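Local coordinates for protein BIFUNCTIONAL PROTEIN Proline utilization A (PutA) (Corynebacterium freiburgense, PDB 5UX5) that oxidises proline to glutamate in two steps, pairing an FAD-dependent proline dehydrogenase with an NAD-dependent aldehyde dehydrogenase in a single polypeptide, at residues P973-F987 and T997-P1011. Numbering follows the deposited sequence.
Sequences PLETLYVVGDDEEQF and TGTELRKLETHEWFP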
loop_
_atom_site.group_PDB
_atom_site.type_symbol
_atom_site.label_atom_id
_atom_site.label_comp_id
_atom_site.label_asym_id
_atom_site.label_seq_id
_atom_site.Cartn_x
_atom_site.Cartn_y
_atom_site.Cartn_z
ATOM N N PRO A 973 14.742 -16.155 -17.369
ATOM C CA PRO A 973 15.607 -17.321 -17.590
ATOM C C PRO A 973 16.604 -17.478 -16.458
ATOM O O PRO A 973 17.183 -16.492 -15.993
ATOM C CB PRO A 973 16.311 -16.993 -18.909
ATOM C CG PRO A 973 16.375 -15.530 -18.913
ATOM C CD PRO A 973 15.089 -15.051 -18.275
ATOM N N LEU A 974 16.747 -18.721 -15.978
ATOM C CA LEU A 974 17.878 -19.098 -15.128
ATOM C C LEU A 974 19.143 -19.179 -15.973
ATOM O O LEU A 974 19.161 -19.864 -16.988
ATOM C CB LEU A 974 17.616 -20.433 -14.458
ATOM C CG LEU A 974 18.717 -21.009 -13.569
ATOM C CD1 LEU A 974 18.636 -20.386 -12.207
ATOM C CD2 LEU A 974 18.619 -22.542 -13.470
ATOM N N GLU A 975 20.192 -18.462 -15.564
ATOM C CA GLU A 975 21.405 -18.331 -16.380
ATOM C C GLU A 975 22.185 -19.640 -16.494
ATOM O O GLU A 975 22.587 -20.037 -17.593
ATOM C CB GLU A 975 22.301 -17.235 -15.816
ATOM C CG GLU A 975 21.618 -15.869 -15.741
ATOM C CD GLU A 975 22.517 -14.806 -15.127
ATOM O OE1 GLU A 975 23.766 -14.930 -15.262
ATOM O OE2 GLU A 975 21.971 -13.859 -14.511
ATOM N N THR A 976 22.429 -20.314 -15.372
ATOM C CA THR A 976 23.268 -21.498 -15.339
ATOM C C THR A 976 22.597 -22.585 -14.521
ATOM O O THR A 976 22.200 -22.344 -13.373
ATOM C CB THR A 976 24.638 -21.195 -14.718
ATOM O OG1 THR A 976 25.291 -20.129 -15.428
ATOM C CG2 THR A 976 25.497 -22.436 -14.782
ATOM N N LEU A 977 22.543 -23.790 -15.091
ATOM C CA LEU A 977 22.078 -24.993 -14.413
ATOM C C LEU A 977 23.196 -26.034 -14.377
ATOM O O LEU A 977 23.846 -26.292 -15.389
ATOM C CB LEU A 977 20.823 -25.567 -15.085
ATOM C CG LEU A 977 20.251 -26.806 -14.385
ATOM C CD1 LEU A 977 19.811 -26.444 -13.007
ATOM C CD2 LEU A 977 19.077 -27.381 -15.124
ATOM N N TYR A 978 23.454 -26.582 -13.198
ATOM C CA TYR A 978 24.435 -27.639 -13.018
ATOM C C TYR A 978 23.765 -29.003 -13.119
ATOM O O TYR A 978 22.639 -29.195 -12.641
ATOM C CB TYR A 978 25.150 -27.489 -11.669
ATOM C CG TYR A 978 26.123 -26.328 -11.662
ATOM C CD1 TYR A 978 27.419 -26.490 -12.148
ATOM C CD2 TYR A 978 25.755 -25.071 -11.171
ATOM C CE1 TYR A 978 28.315 -25.450 -12.165
ATOM C CE2 TYR A 978 26.663 -23.998 -11.173
ATOM C CZ TYR A 978 27.946 -24.197 -11.671
ATOM O OH TYR A 978 28.871 -23.166 -11.686
ATOM N N VAL A 979 24.454 -29.951 -13.751
ATOM C CA VAL A 979 23.897 -31.271 -14.027
ATOM C C VAL A 979 24.810 -32.327 -13.416
ATOM O O VAL A 979 26.023 -32.313 -13.651
ATOM C CB VAL A 979 23.723 -31.506 -15.540
ATOM C CG1 VAL A 979 23.044 -32.838 -15.805
ATOM C CG2 VAL A 979 22.958 -30.368 -16.166
ATOM N N VAL A 980 24.227 -33.244 -12.649
ATOM C CA VAL A 980 24.973 -34.315 -12.003
ATOM C C VAL A 980 24.482 -35.665 -12.503
ATOM O O VAL A 980 23.273 -35.933 -12.498
ATOM C CB VAL A 980 24.845 -34.249 -10.478
ATOM C CG1 VAL A 980 25.632 -35.389 -9.879
ATOM C CG2 VAL A 980 25.393 -32.963 -10.006
ATOM N N GLY A 981 25.407 -36.496 -12.964
ATOM C CA GLY A 981 25.069 -37.822 -13.441
ATOM C C GLY A 981 25.317 -37.944 -14.925
ATOM O O GLY A 981 25.566 -36.965 -15.628
ATOM N N ASP A 982 25.225 -39.182 -15.409
ATOM C CA ASP A 982 25.477 -39.466 -16.822
ATOM C C ASP A 982 24.311 -40.245 -17.399
ATOM O O ASP A 982 24.021 -41.365 -16.962
ATOM C CB ASP A 982 26.797 -40.216 -17.030
ATOM C CG ASP A 982 28.018 -39.355 -16.675
ATOM O OD1 ASP A 982 28.084 -38.157 -17.069
ATOM O OD2 ASP A 982 28.911 -39.878 -15.976
ATOM N N ASP A 983 23.636 -39.634 -18.368
ATOM C CA ASP A 983 22.539 -40.254 -19.088
ATOM C C ASP A 983 22.253 -39.406 -20.310
ATOM O O ASP A 983 21.677 -38.321 -20.187
ATOM C CB ASP A 983 21.309 -40.388 -18.203
ATOM C CG ASP A 983 20.188 -41.124 -18.887
ATOM O OD1 ASP A 983 19.756 -40.701 -19.982
ATOM O OD2 ASP A 983 19.739 -42.137 -18.334
ATOM N N GLU A 984 22.663 -39.883 -21.489
ATOM C CA GLU A 984 22.628 -39.030 -22.671
ATOM C C GLU A 984 21.207 -38.587 -23.006
ATOM O O GLU A 984 20.969 -37.415 -23.328
ATOM C CB GLU A 984 23.257 -39.737 -23.860
ATOM C CG GLU A 984 23.697 -38.772 -24.941
ATOM C CD GLU A 984 23.790 -39.425 -26.322
ATOM O OE1 GLU A 984 23.997 -40.670 -26.397
ATOM O OE2 GLU A 984 23.643 -38.678 -27.328
ATOM N N GLU A 985 20.244 -39.498 -22.908
ATOM C CA GLU A 985 18.894 -39.125 -23.297
ATOM C C GLU A 985 18.361 -38.025 -22.388
ATOM O O GLU A 985 17.856 -37.012 -22.873
ATOM C CB GLU A 985 17.976 -40.346 -23.301
ATOM C CG GLU A 985 16.536 -39.949 -23.392
ATOM C CD GLU A 985 15.604 -41.087 -23.763
ATOM O OE1 GLU A 985 15.588 -42.131 -23.071
ATOM O OE2 GLU A 985 14.869 -40.914 -24.753
ATOM N N GLN A 986 18.491 -38.194 -21.063
ATOM C CA GLN A 986 18.006 -37.168 -20.138
ATOM C C GLN A 986 18.798 -35.877 -20.293
ATOM O O GLN A 986 18.224 -34.782 -20.262
ATOM C CB GLN A 986 18.067 -37.662 -18.691
ATOM C CG GLN A 986 17.178 -38.862 -18.418
ATOM C CD GLN A 986 17.428 -39.515 -17.064
ATOM O OE1 GLN A 986 18.020 -38.917 -16.169
ATOM N NE2 GLN A 986 16.980 -40.753 -16.914
ATOM N N PHE A 987 20.115 -35.979 -20.491
ATOM C CA PHE A 987 20.878 -34.775 -20.783
ATOM C C PHE A 987 20.371 -34.057 -22.034
ATOM O O PHE A 987 20.455 -32.830 -22.117
ATOM C CB PHE A 987 22.362 -35.090 -20.917
ATOM C CG PHE A 987 23.229 -33.883 -20.757
ATOM C CD1 PHE A 987 23.565 -33.421 -19.487
ATOM C CD2 PHE A 987 23.670 -33.173 -21.860
ATOM C CE1 PHE A 987 24.348 -32.281 -19.317
ATOM C CE2 PHE A 987 24.461 -32.023 -21.702
ATOM C CZ PHE A 987 24.797 -31.579 -20.426
ATOM N N THR A 997 15.177 -21.610 -23.062
ATOM C CA THR A 997 15.291 -20.563 -22.063
ATOM C C THR A 997 16.589 -19.782 -22.168
ATOM O O THR A 997 16.675 -18.676 -21.608
ATOM C CB THR A 997 15.145 -21.139 -20.651
ATOM O OG1 THR A 997 16.190 -22.084 -20.409
ATOM C CG2 THR A 997 13.822 -21.813 -20.512
ATOM N N GLY A 998 17.576 -20.309 -22.892
ATOM C CA GLY A 998 18.894 -19.711 -22.943
ATOM C C GLY A 998 19.838 -20.095 -21.818
ATOM O O GLY A 998 20.945 -19.553 -21.754
ATOM N N THR A 999 19.435 -20.997 -20.930
ATOM C CA THR A 999 20.267 -21.406 -19.812
ATOM C C THR A 999 21.512 -22.136 -20.308
ATOM O O THR A 999 21.516 -22.758 -21.373
ATOM C CB THR A 999 19.477 -22.333 -18.890
ATOM O OG1 THR A 999 18.308 -21.661 -18.428
ATOM C CG2 THR A 999 20.292 -22.763 -17.718
ATOM N N GLU A 1000 22.588 -22.002 -19.547
ATOM C CA GLU A 1000 23.832 -22.716 -19.770
ATOM C C GLU A 1000 23.818 -23.944 -18.882
ATOM O O GLU A 1000 23.474 -23.844 -17.703
ATOM C CB GLU A 1000 25.026 -21.828 -19.448
ATOM C CG GLU A 1000 26.377 -22.462 -19.652
ATOM C CD GLU A 1000 27.523 -21.701 -18.977
ATOM O OE1 GLU A 1000 28.686 -21.976 -19.337
ATOM O OE2 GLU A 1000 27.277 -20.841 -18.098
ATOM N N LEU A 1001 24.094 -25.108 -19.469
ATOM C CA LEU A 1001 24.272 -26.344 -18.718
ATOM C C LEU A 1001 25.755 -26.520 -18.396
ATOM O O LEU A 1001 26.605 -26.321 -19.268
ATOM C CB LEU A 1001 23.759 -27.529 -19.517
ATOM C CG LEU A 1001 22.308 -27.377 -19.898
ATOM C CD1 LEU A 1001 21.852 -28.518 -20.767
ATOM C CD2 LEU A 1001 21.528 -27.369 -18.651
ATOM N N ARG A 1002 26.065 -26.837 -17.138
ATOM C CA ARG A 1002 27.426 -27.155 -16.710
ATOM C C ARG A 1002 27.419 -28.517 -16.038
ATOM O O ARG A 1002 26.688 -28.714 -15.059
ATOM C CB ARG A 1002 27.998 -26.108 -15.749
ATOM C CG ARG A 1002 28.382 -24.820 -16.379
ATOM C CD ARG A 1002 29.052 -23.920 -15.360
ATOM N NE ARG A 1002 29.006 -22.516 -15.764
ATOM C CZ ARG A 1002 29.105 -21.498 -14.918
ATOM N NH1 ARG A 1002 29.258 -21.743 -13.624
ATOM N NH2 ARG A 1002 29.044 -20.243 -15.353
ATOM N N LYS A 1003 28.201 -29.459 -16.587
ATOM C CA LYS A 1003 28.365 -30.768 -15.966
ATOM C C LYS A 1003 29.200 -30.626 -14.704
ATOM O O LYS A 1003 30.097 -29.788 -14.632
ATOM C CB LYS A 1003 29.008 -31.764 -16.934
ATOM C CG LYS A 1003 27.990 -32.744 -17.554
ATOM C CD LYS A 1003 28.596 -33.563 -18.682
ATOM C CE LYS A 1003 27.542 -34.384 -19.423
ATOM N NZ LYS A 1003 26.938 -35.462 -18.577
ATOM N N LEU A 1004 28.840 -31.385 -13.674
ATOM C CA LEU A 1004 29.399 -31.215 -12.341
ATOM C C LEU A 1004 29.795 -32.573 -11.791
ATOM O O LEU A 1004 29.008 -33.522 -11.857
ATOM C CB LEU A 1004 28.392 -30.553 -11.407
ATOM C CG LEU A 1004 28.833 -30.214 -9.983
ATOM C CD1 LEU A 1004 29.599 -28.893 -9.905
ATOM C CD2 LEU A 1004 27.613 -30.185 -9.118
ATOM N N GLU A 1005 31.002 -32.660 -11.249
ATOM C CA GLU A 1005 31.522 -33.879 -10.646
ATOM C C GLU A 1005 31.446 -33.802 -9.120
ATOM O O GLU A 1005 31.118 -32.762 -8.533
ATOM C CB GLU A 1005 32.969 -34.101 -11.094
ATOM C CG GLU A 1005 33.158 -34.174 -12.603
ATOM C CD GLU A 1005 33.456 -35.594 -13.084
ATOM O OE1 GLU A 1005 32.496 -36.360 -13.362
ATOM O OE2 GLU A 1005 34.658 -35.942 -13.164
ATOM N N THR A 1006 31.747 -34.928 -8.470
ATOM C CA THR A 1006 31.912 -34.902 -7.023
ATOM C C THR A 1006 33.151 -34.081 -6.694
ATOM O O THR A 1006 34.173 -34.171 -7.383
ATOM C CB THR A 1006 32.072 -36.317 -6.450
ATOM O OG1 THR A 1006 31.210 -37.235 -7.135
ATOM C CG2 THR A 1006 31.729 -36.339 -4.966
ATOM N N HIS A 1007 33.054 -33.288 -5.626
ATOM C CA HIS A 1007 34.136 -32.431 -5.138
ATOM C C HIS A 1007 34.420 -31.247 -6.057
ATOM O O HIS A 1007 35.211 -30.372 -5.696
ATOM C CB HIS A 1007 35.418 -33.250 -4.898
ATOM C CG HIS A 1007 35.285 -34.252 -3.790
ATOM N ND1 HIS A 1007 34.833 -35.539 -3.999
ATOM C CD2 HIS A 1007 35.514 -34.144 -2.456
ATOM C CE1 HIS A 1007 34.796 -36.181 -2.844
ATOM N NE2 HIS A 1007 35.207 -35.359 -1.894
ATOM N N GLU A 1008 33.779 -31.173 -7.223
ATOM C CA GLU A 1008 33.834 -29.929 -7.981
ATOM C C GLU A 1008 32.961 -28.860 -7.307
ATOM O O GLU A 1008 31.802 -29.110 -6.959
ATOM C CB GLU A 1008 33.413 -30.161 -9.437
ATOM C CG GLU A 1008 33.715 -28.966 -10.396
ATOM C CD GLU A 1008 33.246 -29.195 -11.854
ATOM O OE1 GLU A 1008 33.014 -30.360 -12.261
ATOM O OE2 GLU A 1008 33.102 -28.196 -12.590
ATOM N N TRP A 1009 33.544 -27.692 -7.067
ATOM C CA TRP A 1009 32.870 -26.562 -6.447
ATOM C C TRP A 1009 31.774 -25.991 -7.357
ATOM O O TRP A 1009 31.820 -26.087 -8.593
ATOM C CB TRP A 1009 33.901 -25.482 -6.138
ATOM C CG TRP A 1009 33.414 -24.147 -5.611
ATOM C CD1 TRP A 1009 33.402 -23.745 -4.311
ATOM C CD2 TRP A 1009 32.941 -23.021 -6.381
ATOM N NE1 TRP A 1009 32.936 -22.451 -4.211
ATOM C CE2 TRP A 1009 32.650 -21.980 -5.465
ATOM C CE3 TRP A 1009 32.723 -22.797 -7.751
ATOM C CZ2 TRP A 1009 32.149 -20.732 -5.870
ATOM C CZ3 TRP A 1009 32.213 -21.556 -8.155
ATOM C CH2 TRP A 1009 31.936 -20.539 -7.210
ATOM N N PHE A 1010 30.798 -25.341 -6.724
ATOM C CA PHE A 1010 29.734 -24.632 -7.420
ATOM C C PHE A 1010 29.307 -23.456 -6.548
ATOM O O PHE A 1010 29.432 -23.525 -5.320
ATOM C CB PHE A 1010 28.540 -25.551 -7.740
ATOM C CG PHE A 1010 28.074 -26.382 -6.576
ATOM C CD1 PHE A 1010 27.141 -25.886 -5.674
ATOM C CD2 PHE A 1010 28.565 -27.670 -6.378
ATOM C CE1 PHE A 1010 26.698 -26.658 -4.598
ATOM C CE2 PHE A 1010 28.127 -28.446 -5.297
ATOM C CZ PHE A 1010 27.191 -27.934 -4.411
ATOM N N PRO A 1011 28.807 -22.375 -7.141
ATOM C CA PRO A 1011 28.606 -21.131 -6.388
ATOM C C PRO A 1011 27.450 -21.248 -5.414
ATOM O O PRO A 1011 26.608 -22.145 -5.540
ATOM C CB PRO A 1011 28.285 -20.104 -7.487
ATOM C CG PRO A 1011 28.626 -20.730 -8.755
ATOM C CD PRO A 1011 28.488 -22.201 -8.564
#
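Tyr978 and Arg1002 lie side by side on one face of a parallel strand pair, both pointing the same way, with ring and guanidinium planes 78° apart. The Arg1002 chain runs extended from CG to NE, and the pairing rests on its CD, 3.6 Å from Tyr978 CE1; NH1 is modelled implausibly close to Tyr978 OH at the guanidinium edge, which leaves the geometry of that bond doubtful. Phe1010 CB sits over the centre of the Tyr978 ring, 4.2 Å from the centroid and 11° off the normal, a CH-pi contact. Pro1011 CD approaches the ring obliquely, 3.7 Å from Tyr978 CE2. Thr976 CG2, anti to the backbone N, sits over one face of the guanidinium, offset toward its rim, while Glu1000 OE2 forms a salt bridge with Arg1002 NH2 through a weak bond of 3.3 Å.

The backbone evidence is an in-register parallel ladder from Thr976–Glu1000 to Val979–Lys1003, exemplified by Leu977 N to Glu1000 O at 2.8 Å. Helix 984-997 connects the strands, completing a beta-alpha-beta unit of the kind found in Rossmann-like folds; strand 1015-1018 pairs with the other edge of strand 976-980. At the helix start Asp983 is the N-cap, its OD1 accepting from Gln986 N.

On the opposite sheet face, beneath that helix, Leu1001 CD2 touches Leu977 CB and Val979 CG2. Lys1003 crosses Phe987 obliquely: CE lies over one ring face, 3.8 Å from Phe987 CE1, and a bend at chi4 turns NZ into an off-centre cation-pi contact, 29° from the ring normal. The same NZ reaches Asp982 OD1 in a salt bridge whose hydrogen bond is weak, at 3.3 Å. Leu1004, whose N bonds to Val979 O, divides its branches, CD1 against Tyr978 CD1 and CD2 against Val980 CG2.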